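PDB 5K8J: ribonuclease VapC from Caulobacter crescentus, which is the toxin of a toxin-antitoxin pair and probably acts as a magnesium-dependent ribonuclease of the PIN-domain family. Local coordinates for residues 107-112 against 123-128; 101-106 against 118-123. One frame throughout, in Å; residues are numbered along the deposited sequence. Where two conformers were deposited one is given.

Interaction 1 (107-112 against 123-128)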
loop_
_atom_site.group_PDB
_atom_site.type_symbol
_atom_site.label_atom_id
_atom_site.label_comp_id
_atom_site.label_asym_id
_atom_site.label_seq_id
_atom_site.Cartn_x
_atom_site.Cartn_y
_atom_site.Cartn_z
ATOM N N ALA B 107 12.654 1.907 -13.756
ATOM C CA ALA B 107 13.739 1.396 -14.585
ATOM C C ALA B 107 13.280 1.269 -16.031
ATOM O O ALA B 107 12.097 1.029 -16.299
ATOM C CB ALA B 107 14.202 0.029 -14.080
ATOM N N THR B 108 14.227 1.407 -16.957
ATOM C CA THR B 108 13.948 1.203 -18.372
ATOM C C THR B 108 13.998 -0.278 -18.709
ATOM O O THR B 108 14.878 -1.008 -18.243
ATOM C CB THR B 108 14.948 2.001 -19.190
ATOM O OG1 THR B 108 14.735 3.400 -18.941
ATOM C CG2 THR B 108 14.828 1.740 -20.698
ATOM N N PHE B 109 13.004 -0.723 -19.475
ATOM C CA PHE B 109 12.827 -2.121 -19.862
ATOM C C PHE B 109 13.470 -2.358 -21.228
ATOM O O PHE B 109 13.142 -1.676 -22.214
ATOM C CB PHE B 109 11.340 -2.474 -19.874
ATOM C CG PHE B 109 11.060 -3.917 -20.120
ATOM C CD1 PHE B 109 10.552 -4.322 -21.325
ATOM C CD2 PHE B 109 11.338 -4.869 -19.165
ATOM C CE1 PHE B 109 10.306 -5.660 -21.564
ATOM C CE2 PHE B 109 11.076 -6.211 -19.411
ATOM C CZ PHE B 109 10.560 -6.595 -20.590
ATOM N N VAL B 110 14.384 -3.328 -21.292
ATOM C CA VAL B 110 15.170 -3.631 -22.486
ATOM C C VAL B 110 14.701 -4.963 -23.062
ATOM O O VAL B 110 14.722 -5.987 -22.360
ATOM C CB VAL B 110 16.658 -3.717 -22.141
ATOM C CG1 VAL B 110 17.461 -4.051 -23.370
ATOM C CG2 VAL B 110 17.129 -2.412 -21.538
ATOM N N THR B 111 14.277 -4.955 -24.316
ATOM C CA THR B 111 13.589 -6.122 -24.854
ATOM C C THR B 111 13.791 -6.262 -26.354
ATOM O O THR B 111 14.005 -5.288 -27.089
ATOM C CB THR B 111 12.084 -6.085 -24.535
ATOM O OG1 THR B 111 11.443 -7.254 -25.074
ATOM C CG2 THR B 111 11.429 -4.886 -25.131
ATOM N N PHE B 112 13.763 -7.518 -26.808
ATOM C CA PHE B 112 13.672 -7.791 -28.236
ATOM C C PHE B 112 12.249 -7.738 -28.775
ATOM O O PHE B 112 12.064 -7.845 -29.991
ATOM C CB PHE B 112 14.184 -9.200 -28.550
ATOM C CG PHE B 112 15.604 -9.457 -28.178
ATOM C CD1 PHE B 112 16.590 -8.528 -28.405
ATOM C CD2 PHE B 112 15.952 -10.690 -27.660
ATOM C CE1 PHE B 112 17.916 -8.813 -28.066
ATOM C CE2 PHE B 112 17.260 -10.976 -27.322
ATOM C CZ PHE B 112 18.236 -10.039 -27.515
ATOM N N LEU B 123 5.654 3.065 -19.300
ATOM C CA LEU B 123 6.843 2.229 -19.336
ATOM C C LEU B 123 7.898 2.860 -20.243
ATOM O O LEU B 123 7.601 3.241 -21.384
ATOM C CB LEU B 123 6.491 0.851 -19.870
ATOM C CG LEU B 123 7.620 -0.167 -19.934
ATOM C CD1 LEU B 123 8.074 -0.602 -18.566
ATOM C CD2 LEU B 123 7.185 -1.358 -20.737
ATOM N N SER B 124 9.122 2.991 -19.741
ATOM C CA SER B 124 10.252 3.383 -20.585
ATOM C C SER B 124 10.852 2.127 -21.185
ATOM O O SER B 124 11.131 1.178 -20.460
ATOM C CB SER B 124 11.320 4.130 -19.788
ATOM O OG SER B 124 10.828 5.426 -19.460
ATOM N N LEU B 125 11.004 2.117 -22.499
ATOM C CA LEU B 125 11.334 0.918 -23.268
ATOM C C LEU B 125 12.506 1.175 -24.196
ATOM O O LEU B 125 12.576 2.221 -24.834
ATOM C CB LEU B 125 10.152 0.518 -24.146
ATOM C CG LEU B 125 9.065 -0.474 -23.858
ATOM C CD1 LEU B 125 7.940 -0.250 -24.868
ATOM C CD2 LEU B 125 9.635 -1.815 -24.031
ATOM N N LEU B 126 13.420 0.214 -24.282
ATOM C CA LEU B 126 14.468 0.230 -25.281
ATOM C C LEU B 126 14.360 -1.061 -26.066
ATOM O O LEU B 126 14.368 -2.150 -25.479
ATOM C CB LEU B 126 15.863 0.316 -24.663
ATOM C CG LEU B 126 16.411 1.638 -24.173
ATOM C CD1 LEU B 126 17.796 1.342 -23.612
ATOM C CD2 LEU B 126 16.465 2.617 -25.332
ATOM N N ALA B 127 14.254 -0.927 -27.377
ATOM C CA ALA B 127 14.136 -2.055 -28.279
ATOM C C ALA B 127 15.507 -2.439 -28.785
ATOM O O ALA B 127 16.250 -1.624 -29.345
ATOM C CB ALA B 127 13.237 -1.704 -29.463
ATOM N N TRP B 128 15.843 -3.700 -28.585
ATOM C CA TRP B 128 17.070 -4.255 -29.114
ATOM C C TRP B 128 16.733 -5.222 -30.244
ATOM O O TRP B 128 17.633 -5.743 -30.903
ATOM C CB TRP B 128 17.832 -4.960 -27.994
ATOM C CG TRP B 128 18.651 -4.059 -27.123
ATOM C CD1 TRP B 128 18.727 -2.688 -27.161
ATOM C CD2 TRP B 128 19.555 -4.481 -26.097
ATOM N NE1 TRP B 128 19.622 -2.239 -26.204
ATOM C CE2 TRP B 128 20.145 -3.322 -25.545
ATOM C CE3 TRP B 128 19.925 -5.729 -25.595
ATOM C CZ2 TRP B 128 21.079 -3.386 -24.512
ATOM C CZ3 TRP B 128 20.842 -5.787 -24.572
ATOM C CH2 TRP B 128 21.409 -4.631 -24.038
HETATM O O HOH W 1 9.711 2.280 -16.971
#

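Interaction 2 (101-106 against 118-123)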
loop_
_atom_site.group_PDB
_atom_site.type_symbol
_atom_site.label_atom_id
_atom_site.label_comp_id
_atom_site.label_asym_id
_atom_site.label_seq_id
_atom_site.Cartn_x
_atom_site.Cartn_y
_atom_site.Cartn_z
ATOM N N GLN B 101 7.547 -4.722 -12.688
ATOM C CA GLN B 101 8.667 -4.532 -11.787
ATOM C C GLN B 101 9.525 -3.358 -12.229
ATOM O O GLN B 101 10.020 -2.598 -11.399
ATOM C CB GLN B 101 9.510 -5.791 -11.767
ATOM C CG GLN B 101 8.770 -6.967 -11.172
ATOM C CD GLN B 101 9.608 -8.212 -11.228
ATOM O OE1 GLN B 101 9.670 -8.854 -12.255
ATOM N NE2 GLN B 101 10.256 -8.568 -10.116
ATOM N N ALA B 102 9.736 -3.237 -13.531
ATOM C CA ALA B 102 10.455 -2.084 -14.055
ATOM C C ALA B 102 9.747 -0.786 -13.694
ATOM O O ALA B 102 10.383 0.192 -13.280
ATOM C CB ALA B 102 10.585 -2.235 -15.571
ATOM N N LEU B 103 8.429 -0.743 -13.862
ATOM C CA LEU B 103 7.670 0.439 -13.467
ATOM C C LEU B 103 7.835 0.754 -11.995
ATOM O O LEU B 103 8.065 1.906 -11.622
ATOM C CB LEU B 103 6.191 0.250 -13.792
ATOM C CG LEU B 103 5.860 0.299 -15.289
ATOM C CD1 LEU B 103 4.557 -0.414 -15.610
ATOM C CD2 LEU B 103 5.755 1.720 -15.727
ATOM N N ALA B 104 7.683 -0.246 -11.137
ATOM C CA ALA B 104 7.791 0.001 -9.698
ATOM C C ALA B 104 9.160 0.531 -9.309
ATOM O O ALA B 104 9.283 1.308 -8.359
ATOM C CB ALA B 104 7.510 -1.295 -8.960
ATOM N N HIS B 105 10.208 0.103 -10.014
ATOM C CA HIS B 105 11.563 0.535 -9.722
ATOM C C HIS B 105 12.071 1.611 -10.670
ATOM O O HIS B 105 13.277 1.907 -10.664
ATOM C CB HIS B 105 12.491 -0.681 -9.703
ATOM C CG HIS B 105 12.274 -1.507 -8.473
ATOM N ND1 HIS B 105 12.978 -1.308 -7.305
ATOM C CD2 HIS B 105 11.353 -2.452 -8.202
ATOM C CE1 HIS B 105 12.513 -2.116 -6.371
ATOM N NE2 HIS B 105 11.512 -2.807 -6.881
ATOM N N ARG B 106 11.175 2.251 -11.425
ATOM C CA ARG B 106 11.520 3.415 -12.240
ATOM C C ARG B 106 12.705 3.094 -13.144
ATOM O O ARG B 106 13.643 3.894 -13.293
ATOM C CB ARG B 106 11.814 4.636 -11.361
ATOM C CG ARG B 106 10.665 5.044 -10.437
ATOM C CD ARG B 106 9.364 5.253 -11.178
ATOM N NE ARG B 106 8.357 5.991 -10.394
ATOM C CZ ARG B 106 7.400 5.440 -9.645
ATOM N NH1 ARG B 106 7.296 4.118 -9.525
ATOM N NH2 ARG B 106 6.535 6.225 -8.997
ATOM N N ARG B 118 3.728 -2.146 -26.024
ATOM C CA ARG B 118 3.259 -0.852 -26.474
ATOM C C ARG B 118 2.000 -0.410 -25.745
ATOM O O ARG B 118 1.685 0.782 -25.749
ATOM C CB ARG B 118 2.999 -0.925 -27.988
ATOM C CG ARG B 118 2.607 0.386 -28.649
ATOM C CD ARG B 118 2.125 0.159 -30.087
ATOM N NE ARG B 118 1.567 1.376 -30.683
ATOM C CZ ARG B 118 1.970 1.928 -31.828
ATOM N NH1 ARG B 118 2.946 1.382 -32.545
ATOM N NH2 ARG B 118 1.381 3.038 -32.268
ATOM N N ASP B 119 1.281 -1.341 -25.129
ATOM C CA ASP B 119 0.025 -1.047 -24.462
ATOM C C ASP B 119 0.193 -0.799 -22.975
ATOM O O ASP B 119 -0.807 -0.778 -22.257
ATOM C CB ASP B 119 -0.988 -2.183 -24.698
ATOM C CG ASP B 119 -0.496 -3.531 -24.207
ATOM O OD1 ASP B 119 0.602 -3.579 -23.624
ATOM O OD2 ASP B 119 -1.211 -4.552 -24.420
ATOM N N ILE B 120 1.420 -0.611 -22.490
ATOM C CA ILE B 120 1.673 -0.404 -21.069
ATOM C C ILE B 120 1.967 1.069 -20.815
ATOM O O ILE B 120 3.066 1.553 -21.138
ATOM C CB ILE B 120 2.830 -1.286 -20.585
ATOM C CG1 ILE B 120 2.469 -2.768 -20.793
ATOM C CG2 ILE B 120 3.165 -1.007 -19.131
ATOM C CD1 ILE B 120 3.584 -3.693 -20.487
ATOM N N PRO B 121 1.030 1.825 -20.257
ATOM C CA PRO B 121 1.293 3.251 -20.046
ATOM C C PRO B 121 2.414 3.466 -19.053
ATOM O O PRO B 121 2.480 2.808 -18.018
ATOM C CB PRO B 121 -0.036 3.788 -19.488
ATOM C CG PRO B 121 -1.072 2.780 -19.901
ATOM C CD PRO B 121 -0.348 1.451 -19.883
ATOM N N GLY B 122 3.276 4.442 -19.356
ATOM C CA GLY B 122 4.279 4.869 -18.424
ATOM C C GLY B 122 5.584 4.117 -18.506
ATOM O O GLY B 122 6.537 4.496 -17.819
ATOM N N LEU B 123 5.654 3.065 -19.300
ATOM C CA LEU B 123 6.843 2.229 -19.336
ATOM C C LEU B 123 7.898 2.860 -20.243
ATOM O O LEU B 123 7.601 3.241 -21.384
ATOM C CB LEU B 123 6.491 0.851 -19.870
ATOM C CG LEU B 123 7.620 -0.167 -19.934
ATOM C CD1 LEU B 123 8.074 -0.602 -18.566
ATOM C CD2 LEU B 123 7.185 -1.358 -20.737
#

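Interaction 1 (107-112 against 123-128)
In one of the two conformations modelled for W128, the C-terminal residue, the indole lies over V110. The methyl CG1 of V110 sits 3.5 Å from the centroid of the six-membered ring, 14° off the ring normal, a CH-pi contact made over the face. CG1 gets there because it stands anti to the backbone N of V110 (chi1 179°). L126 lies on this side of the sheet too, its CG 3.8 Å from CG2 of T108. The two segments pair as parallel strands at one edge of the PIN-domain sheet: strand 125-127 is outermost within the chain, and strand 108-111 runs between it and strand 3-5. F109 N gives a nearly straight bond of 2.8 Å to S124 O, and F109 O accepts from L126 N; T111 then repeats the pattern, its N bonding to L126 O and its O taking W128 N at 2.9 Å. On the opposite side, L125 lies alongside F109 and brings CD2 to the edge of the phenyl ring, 3.8 Å from CD1. The same methyl is 3.7 Å from CG2 of T111, whose OG1 hydrogen-bonds to D6, a predicted magnesium ligand. One water links A107 O to S124 N just ahead of the first strand bond.

Interaction 2 (101-106 against 118-123)
L103 reaches from the last turn of helix 93-104 to the type II beta turn I120-L123, which belongs to the loop between the last two strands of the PIN-domain sheet. Its two methyls divide the work. CD1 meets CG2 of I120 at 3.8 Å, while CD2 rests against the peptide that follows G122, 3.6 Å from G122 O and 3.8 Å from the CA of L123. L123 comes in at about a right angle to L103, its CD1 lying 4.1 Å from L103 CG; with CG anti to the backbone N (chi1 -178°), the end of the side chain is carried nearer the helix. That methyl also touches CB of A102, at 4.2 Å. No hydrogen bond crosses between the two segments, so the joint is held by apolar packing. On the loop side, G122 takes a positive phi (89°) at the third position of the turn, where a CB would run into the carbonyl O of P121.

Beyond this first shell, I120 also packs on A99 of the same helix and on I82 of helix 73-86. D119 makes salt bridges to K92 and R96, which fasten the loop near the start of helix 93-104. The antitoxin reaches both halves of the contact: Q64 of a VapB chain accepts from G122 N, and T47 and S42 of that chain hydrogen-bond to the H105 ring. The helix itself ends in a Schellman motif with R106 as its C-prime residue. L103 O is gripped twice by R106, from opposite faces of the carbonyl plane: by its backbone N at 3.1 Å and by its side-chain NH1, also at 3.1 Å.

How the interactions relate
The two contacts lie with their centres about 9 Å apart, on the same side of the chain's centre, and their segments alternate along the sequence: helix end 101-106, strand segment 107-112, loop 118-123, then strand segment 123-128. L123 belongs to both, passing the chain from the turn into the edge of the sheet. At the other junction, A107 N probably hydrogen-bonds to A102 O, joining the helix end to the start of interaction 1. Interaction 1 adds the last strand to the parallel sheet, beside the predicted magnesium ligand D6, whereas interaction 2 packs the preceding loop on the helix that carries D95, the other predicted ligand, at a place where a VapB chain also makes contact.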